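Local coordinates for protein R.MvaI (Kocuria varians, PDB 2OA9) that probably cleaves double-stranded DNA in a metal-dependent manner as a monomeric restriction endonuclease that recognises its target sequence asymmetrically, at residues R200-D210 with A231-Y242. Sequence-based numbering, arbitrary orientation.
Sequences RGIENGDIKVD and AFRINMEKLLEY. With CD (cadmium ion), chain F; CD (cadmium ion), chain E.
Tyr242 reaches from helix 236-242 to the end of helix 195-204, where its hydroxyl is gripped by two partners lying at the edge of the ring, near its plane. It donates to Asp206 OD2, with Tyr242 OH to OD2 2.6 Å on the anti side of a carboxylate turned 75° from the ring, and it accepts a nearly straight bond from Asn204 ND2, 2.9 Å from Tyr242 OH. Tyr242 CE1 lies 3.3 Å from Gly201 CA, close enough that a side chain there would be crowded. A phenylalanine in place of Tyr242 would probably leave Asp206 OD2 and the Asn204 amide without the hydroxyl they share, and the amide less restrained.

Among the charged groups, Lys238 NZ makes a weak salt bridge, 3.4 Å, to Asp206 OD1. The Asp206 and Glu241 carboxylates, not hydrogen-bonded, approach as the pair of a cadmium site. Asp210 chelates another cadmium ion through both oxygens, His103 completing the protein ligands; its OD2 also forms a 2.8 Å salt bridge with Arg233 NH1, bent at the hydrogen (136°), OD2 in the guanidinium plane but NH1 above the carboxylate plane.

Backbone bonds pair Lys208 with Arg233 and Asp210 with Ala231. On the face opposite Asp210 and Arg233, Val209 CG2 packs 3.9 Å from Phe232 CE2, and Ile207 CG1 meets Ile234 CD1.

The strand pairing is that of an antiparallel beta hairpin, 207-215 with 225-235, in a five-stranded sheet; Tyr242 ties the helix before it to the helix after it.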
ATOM      1  N   ARG A 200      -9.485   9.527  -4.148  1.00 12.79           N
ATOM      2  CA  ARG A 200     -10.252  10.074  -3.024  1.00 13.42           C
ATOM      3  C   ARG A 200      -9.466   9.958  -1.730  1.00 11.93           C
ATOM      4  O   ARG A 200      -9.403  10.873  -0.923  1.00 12.95           O
ATOM      5  CB  ARG A 200     -11.618   9.391  -2.836  1.00 14.37           C
ATOM      6  CG  ARG A 200     -12.627   9.670  -3.915  1.00 17.93           C
ATOM      7  CD  ARG A 200     -14.018   9.052  -3.564  1.00 17.57           C
ATOM      8  NE  ARG A 200     -14.032   7.580  -3.399  1.00 21.27           N
ATOM      9  CZ  ARG A 200     -13.901   6.872  -2.228  1.00 22.59           C
ATOM     10  NH1 ARG A 200     -13.754   7.456  -1.072  1.00 20.79           N
ATOM     11  NH2 ARG A 200     -13.949   5.541  -2.216  1.00 23.88           N
ATOM     12  N   GLY A 201      -8.795   8.840  -1.559  1.00 12.25           N
ATOM     13  CA  GLY A 201      -8.015   8.620  -0.360  1.00 11.17           C
ATOM     14  C   GLY A 201      -6.844   9.557  -0.197  1.00 11.51           C
ATOM     15  O   GLY A 201      -6.556   9.983   0.895  1.00 11.21           O
ATOM     16  N   ILE A 202      -6.209   9.906  -1.323  1.00 12.76           N
ATOM     17  CA  ILE A 202      -5.199  10.965  -1.306  1.00 13.45           C
ATOM     18  C   ILE A 202      -5.803  12.315  -0.896  1.00 13.29           C
ATOM     19  O   ILE A 202      -5.310  12.983   0.001  1.00 13.55           O
ATOM     20  CB  ILE A 202      -4.466  11.035  -2.683  1.00 13.79           C
ATOM     21  CG1 ILE A 202      -3.655   9.761  -2.919  1.00 14.03           C
ATOM     22  CG2 ILE A 202      -3.528  12.272  -2.714  1.00 16.40           C
ATOM     23  CD1 ILE A 202      -3.150   9.584  -4.335  1.00 16.16           C
ATOM     24  N   GLU A 203      -6.920  12.714  -1.523  1.00 13.91           N
ATOM     25  CA  GLU A 203      -7.601  13.973  -1.182  1.00 14.16           C
ATOM     26  C   GLU A 203      -7.975  14.038   0.299  1.00 14.26           C
ATOM     27  O   GLU A 203      -7.913  15.088   0.930  1.00 14.56           O
ATOM     28  CB  GLU A 203      -8.930  14.123  -1.962  1.00 16.02           C
ATOM     29  CG  GLU A 203      -8.789  14.183  -3.447  1.00 19.49           C
ATOM     30  CD  GLU A 203     -10.095  14.564  -4.123  1.00 18.53           C
ATOM     31  OE1 GLU A 203     -11.171  13.962  -3.837  1.00 18.43           O
ATOM     32  OE2 GLU A 203     -10.054  15.458  -4.996  1.00 18.18           O
ATOM     33  N   ASN A 204      -8.403  12.899   0.833  1.00 13.09           N
ATOM     34  CA  ASN A 204      -8.881  12.802   2.233  1.00 13.90           C
ATOM     35  C   ASN A 204      -7.765  12.846   3.269  1.00 14.21           C
ATOM     36  O   ASN A 204      -8.036  13.055   4.430  1.00 16.11           O
ATOM     37  CB  ASN A 204      -9.662  11.511   2.424  1.00 13.71           C
ATOM     38  CG  ASN A 204     -10.960  11.487   1.602  1.00 14.65           C
ATOM     39  OD1 ASN A 204     -11.416  12.529   1.131  1.00 16.08           O
ATOM     40  ND2 ASN A 204     -11.519  10.318   1.415  1.00 12.90           N
ATOM     41  N   GLY A 205      -6.518  12.661   2.827  1.00 14.02           N
ATOM     42  CA  GLY A 205      -5.342  12.607   3.677  1.00 14.36           C
ATOM     43  C   GLY A 205      -5.026  11.224   4.202  1.00 13.86           C
ATOM     44  O   GLY A 205      -4.118  11.056   5.013  1.00 16.74           O
ATOM     45  N   ASP A 206      -5.725  10.208   3.712  1.00 12.28           N
ATOM     46  CA  ASP A 206      -5.563   8.827   4.141  1.00 12.85           C
ATOM     47  C   ASP A 206      -4.547   8.018   3.362  1.00 13.43           C
ATOM     48  O   ASP A 206      -4.034   7.021   3.848  1.00 15.86           O
ATOM     49  CB  ASP A 206      -6.927   8.084   4.080  1.00 12.45           C
ATOM     50  CG  ASP A 206      -7.900   8.533   5.149  1.00 13.74           C
ATOM     51  OD1 ASP A 206      -7.517   9.062   6.215  1.00 15.24           O
ATOM     52  OD2 ASP A 206      -9.148   8.362   4.958  1.00 10.83           O
ATOM     53  N   ILE A 207      -4.213   8.470   2.173  1.00 12.83           N
ATOM     54  CA  ILE A 207      -3.216   7.773   1.324  1.00 12.22           C
ATOM     55  C   ILE A 207      -2.112   8.756   1.055  1.00 14.00           C
ATOM     56  O   ILE A 207      -2.358   9.884   0.698  1.00 15.33           O
ATOM     57  CB  ILE A 207      -3.863   7.233   0.040  1.00 13.94           C
ATOM     58  CG1 ILE A 207      -5.035   6.294   0.393  1.00 13.05           C
ATOM     59  CG2 ILE A 207      -2.863   6.566  -0.910  1.00 15.53           C
ATOM     60  CD1 ILE A 207      -5.687   5.596  -0.789  1.00 14.37           C
ATOM     61  N   LYS A 208      -0.871   8.327   1.234  1.00 14.12           N
ATOM     62  CA  LYS A 208       0.250   9.241   1.159  1.00 15.78           C
ATOM     63  C   LYS A 208       1.086   8.866  -0.029  1.00 14.52           C
ATOM     64  O   LYS A 208       1.125   7.725  -0.426  1.00 14.88           O
ATOM     65  CB  LYS A 208       1.131   9.109   2.406  1.00 18.36           C
ATOM     66  CG  LYS A 208       0.426   9.344   3.738  1.00 21.75           C
ATOM     67  CD  LYS A 208      -0.448  10.550   3.717  1.00 23.53           C
ATOM     68  CE  LYS A 208      -0.971  10.904   5.115  0.50 23.32           C
ATOM     69  NZ  LYS A 208      -1.490  12.289   5.137  0.50 21.85           N
ATOM     70  N   VAL A 209       1.792   9.852  -0.566  1.00 13.98           N
ATOM     71  CA  VAL A 209       2.718   9.684  -1.685  1.00 15.13           C
ATOM     72  C   VAL A 209       4.111   9.960  -1.106  1.00 15.22           C
ATOM     73  O   VAL A 209       4.431  11.097  -0.758  1.00 16.41           O
ATOM     74  CB  VAL A 209       2.340  10.678  -2.786  1.00 16.21           C
ATOM     75  CG1 VAL A 209       3.279  10.601  -3.938  1.00 19.33           C
ATOM     76  CG2 VAL A 209       0.887  10.414  -3.262  1.00 18.77           C
ATOM     77  N   ASP A 210       4.897   8.904  -0.956  1.00 14.96           N
ATOM     78  CA  ASP A 210       6.224   8.953  -0.320  1.00 14.85           C
ATOM     79  C   ASP A 210       7.306   9.059  -1.393  1.00 13.87           C
ATOM     80  O   ASP A 210       7.636   8.083  -2.062  1.00 15.12           O
ATOM     81  CB  ASP A 210       6.399   7.663   0.512  1.00 14.27           C
ATOM     82  CG  ASP A 210       7.551   7.674   1.436  1.00 18.68           C
ATOM     83  OD1 ASP A 210       8.643   8.081   1.033  1.00 19.81           O
ATOM     84  OD2 ASP A 210       7.483   7.170   2.585  1.00 18.26           O
ATOM     85  N   ALA A 231       6.297   5.856  -3.650  1.00 14.39           N
ATOM     86  CA  ALA A 231       5.490   4.799  -3.048  1.00 13.07           C
ATOM     87  C   ALA A 231       4.123   5.395  -2.651  1.00 13.18           C
ATOM     88  O   ALA A 231       4.058   6.431  -2.011  1.00 15.08           O
ATOM     89  CB  ALA A 231       6.185   4.195  -1.864  1.00 14.18           C
ATOM     90  N   PHE A 232       3.054   4.659  -2.951  1.00 12.30           N
ATOM     91  CA  PHE A 232       1.702   5.030  -2.594  1.00 11.75           C
ATOM     92  C   PHE A 232       1.328   4.174  -1.422  1.00 11.46           C
ATOM     93  O   PHE A 232       1.328   2.952  -1.532  1.00 13.49           O
ATOM     94  CB  PHE A 232       0.752   4.862  -3.795  1.00 11.98           C
ATOM     95  CG  PHE A 232       0.966   5.882  -4.867  1.00 13.03           C
ATOM     96  CD1 PHE A 232       2.106   5.901  -5.634  1.00 15.71           C
ATOM     97  CD2 PHE A 232       0.024   6.856  -5.105  1.00 15.71           C
ATOM     98  CE1 PHE A 232       2.295   6.872  -6.580  1.00 15.28           C
ATOM     99  CE2 PHE A 232       0.191   7.814  -6.085  1.00 17.32           C
ATOM    100  CZ  PHE A 232       1.338   7.826  -6.814  1.00 13.96           C
ATOM    101  N   ARG A 233       1.142   4.815  -0.268  1.00 11.48           N
ATOM    102  CA  ARG A 233       1.083   4.115   1.016  1.00 13.38           C
ATOM    103  C   ARG A 233      -0.174   4.435   1.797  1.00 13.00           C
ATOM    104  O   ARG A 233      -0.691   5.521   1.755  1.00 14.19           O
ATOM    105  CB  ARG A 233       2.313   4.477   1.862  1.00 14.57           C
ATOM    106  CG  ARG A 233       3.624   4.259   1.138  1.00 15.25           C
ATOM    107  CD  ARG A 233       4.865   4.567   1.915  1.00 18.38           C
ATOM    108  NE  ARG A 233       5.314   3.422   2.657  1.00 18.10           N
ATOM    109  CZ  ARG A 233       6.313   3.492   3.519  1.00 19.05           C
ATOM    110  NH1 ARG A 233       6.938   4.651   3.681  1.00 20.31           N
ATOM    111  NH2 ARG A 233       6.671   2.429   4.224  1.00 20.92           N
ATOM    112  N   ILE A 234      -0.633   3.454   2.549  1.00 11.94           N
ATOM    113  CA  ILE A 234      -1.860   3.559   3.323  1.00 12.94           C
ATOM    114  C   ILE A 234      -1.743   2.682   4.570  1.00 12.04           C
ATOM    115  O   ILE A 234      -1.187   1.585   4.512  1.00 11.19           O
ATOM    116  CB  ILE A 234      -3.112   3.140   2.462  1.00 11.82           C
ATOM    117  CG1 ILE A 234      -4.406   3.450   3.201  1.00 13.20           C
ATOM    118  CG2 ILE A 234      -3.055   1.661   2.060  1.00 12.98           C
ATOM    119  CD1 ILE A 234      -5.674   3.180   2.372  1.00 14.37           C
ATOM    120  N   ASN A 235      -2.286   3.171   5.672  1.00 11.66           N
ATOM    121  CA  ASN A 235      -2.427   2.349   6.882  1.00 11.90           C
ATOM    122  C   ASN A 235      -3.324   1.180   6.578  1.00 12.81           C
ATOM    123  O   ASN A 235      -4.346   1.302   5.885  1.00 12.34           O
ATOM    124  CB  ASN A 235      -2.984   3.200   7.994  1.00 11.57           C
ATOM    125  CG  ASN A 235      -3.316   2.410   9.223  1.00 11.46           C
ATOM    126  OD1 ASN A 235      -4.329   1.762   9.330  1.00 12.03           O
ATOM    127  ND2 ASN A 235      -2.403   2.487  10.201  1.00 14.34           N
ATOM    128  N   MET A 236      -2.968   0.006   7.068  1.00 11.93           N
ATOM    129  CA  MET A 236      -3.633  -1.208   6.626  1.00 13.00           C
ATOM    130  C   MET A 236      -5.089  -1.261   7.074  1.00 13.49           C
ATOM    131  O   MET A 236      -5.960  -1.769   6.342  1.00 14.28           O
ATOM    132  CB  MET A 236      -2.877  -2.445   7.072  1.00 14.36           C
ATOM    133  CG  MET A 236      -3.531  -3.733   6.719  1.00 18.41           C
ATOM    134  SD  MET A 236      -2.480  -5.167   7.101  1.00 25.76           S
ATOM    135  CE  MET A 236      -0.958  -4.415   6.422  1.00 18.11           C
ATOM    136  N   GLU A 237      -5.390  -0.811   8.292  1.00 13.55           N
ATOM    137  CA  GLU A 237      -6.818  -0.717   8.686  1.00 14.03           C
ATOM    138  C   GLU A 237      -7.549   0.227   7.798  1.00 15.09           C
ATOM    139  O   GLU A 237      -8.696  -0.020   7.411  1.00 14.83           O
ATOM    140  CB  GLU A 237      -7.010  -0.206  10.129  1.00 16.07           C
ATOM    141  CG  GLU A 237      -6.953  -1.240  11.206  1.00 16.75           C
ATOM    142  CD  GLU A 237      -8.253  -1.980  11.393  1.00 18.25           C
ATOM    143  OE1 GLU A 237      -8.613  -2.727  10.511  1.00 18.02           O
ATOM    144  OE2 GLU A 237      -8.870  -1.852  12.469  1.00 17.56           O
ATOM    145  N   LYS A 238      -6.913   1.349   7.498  1.00 14.59           N
ATOM    146  CA  LYS A 238      -7.532   2.354   6.691  1.00 16.14           C
ATOM    147  C   LYS A 238      -7.932   1.853   5.329  1.00 15.64           C
ATOM    148  O   LYS A 238      -8.896   2.328   4.731  1.00 17.41           O
ATOM    149  CB  LYS A 238      -6.580   3.507   6.578  1.00 17.68           C
ATOM    150  CG  LYS A 238      -7.222   4.771   6.180  1.00 21.60           C
ATOM    151  CD  LYS A 238      -6.489   5.969   6.781  1.00 28.41           C
ATOM    152  CE  LYS A 238      -6.532   6.053   8.305  1.00 29.43           C
ATOM    153  NZ  LYS A 238      -7.601   6.926   8.837  1.00 25.91           N
ATOM    154  N   LEU A 239      -7.206   0.888   4.800  1.00 15.84           N
ATOM    155  CA  LEU A 239      -7.542   0.272   3.525  1.00 17.01           C
ATOM    156  C   LEU A 239      -8.956  -0.348   3.495  1.00 17.22           C
ATOM    157  O   LEU A 239      -9.624  -0.296   2.463  1.00 17.14           O
ATOM    158  CB  LEU A 239      -6.468  -0.726   3.073  1.00 18.19           C
ATOM    159  CG  LEU A 239      -6.679  -1.369   1.702  1.00 18.90           C
ATOM    160  CD1 LEU A 239      -6.820  -0.341   0.595  1.00 19.18           C
ATOM    161  CD2 LEU A 239      -5.491  -2.313   1.425  1.00 20.36           C
ATOM    162  N   LEU A 240      -9.481  -0.809   4.639  1.00 15.51           N
ATOM    163  CA  LEU A 240     -10.845  -1.310   4.731  1.00 14.96           C
ATOM    164  C   LEU A 240     -11.901  -0.243   4.518  1.00 16.15           C
ATOM    165  O   LEU A 240     -13.058  -0.558   4.280  1.00 18.74           O
ATOM    166  CB  LEU A 240     -11.098  -2.017   6.070  1.00 14.71           C
ATOM    167  CG  LEU A 240     -10.108  -3.150   6.380  1.00 14.96           C
ATOM    168  CD1 LEU A 240     -10.409  -3.773   7.695  1.00 14.31           C
ATOM    169  CD2 LEU A 240     -10.137  -4.235   5.253  1.00 15.46           C
ATOM    170  N   GLU A 241     -11.524   1.021   4.584  1.00 15.64           N
ATOM    171  CA  GLU A 241     -12.452   2.114   4.229  1.00 15.57           C
ATOM    172  C   GLU A 241     -12.600   2.292   2.727  1.00 15.79           C
ATOM    173  O   GLU A 241     -13.662   2.666   2.222  1.00 16.55           O
ATOM    174  CB  GLU A 241     -11.957   3.421   4.856  1.00 15.24           C
ATOM    175  CG  GLU A 241     -12.598   4.740   4.380  1.00 15.57           C
ATOM    176  CD  GLU A 241     -12.051   5.998   5.031  1.00 14.34           C
ATOM    177  OE1 GLU A 241     -11.350   5.909   6.038  1.00 13.41           O
ATOM    178  OE2 GLU A 241     -12.335   7.107   4.532  1.00 16.64           O
ATOM    179  N   TYR A 242     -11.522   2.028   1.998  1.00 15.64           N
ATOM    180  CA  TYR A 242     -11.447   2.313   0.560  1.00 14.78           C
ATOM    181  C   TYR A 242     -11.612   1.122  -0.380  1.00 16.33           C
ATOM    182  O   TYR A 242     -12.018   1.304  -1.530  1.00 17.45           O
ATOM    183  CB  TYR A 242     -10.114   2.977   0.217  1.00 15.14           C
ATOM    184  CG  TYR A 242     -10.027   4.342   0.821  1.00 13.40           C
ATOM    185  CD1 TYR A 242     -10.510   5.465   0.137  1.00 10.89           C
ATOM    186  CD2 TYR A 242      -9.538   4.547   2.127  1.00 11.15           C
ATOM    187  CE1 TYR A 242     -10.499   6.699   0.700  1.00 14.30           C
ATOM    188  CE2 TYR A 242      -9.505   5.806   2.718  1.00 11.65           C
ATOM    189  CZ  TYR A 242      -9.984   6.896   1.990  1.00  9.98           C
ATOM    190  OH  TYR A 242      -9.984   8.110   2.526  1.00 11.07           O
TER
HETATM  191 CD    CD F 903       9.675   7.639   3.056  1.00 23.70          CD
HETATM  192 CD    CD E 900     -10.615  -3.137  11.801  1.00 17.52          CD
HETATM  193  O   HOH W   1     -13.364   7.187   2.050  1.00 25.37           O
HETATM  194  O   HOH W   2     -14.533   4.835   0.684  1.00 31.45           O
HETATM  195  O   HOH W   3      -3.221   5.954   6.160  1.00 22.19           O
HETATM  196  O   HOH W   4       9.039   9.890   3.427  1.00 25.15           O
HETATM  197  O   HOH W   5      10.181   5.419   2.490  1.00 31.22           O
HETATM  198  O   HOH W   6       9.538   7.030   5.199  1.00 25.07           O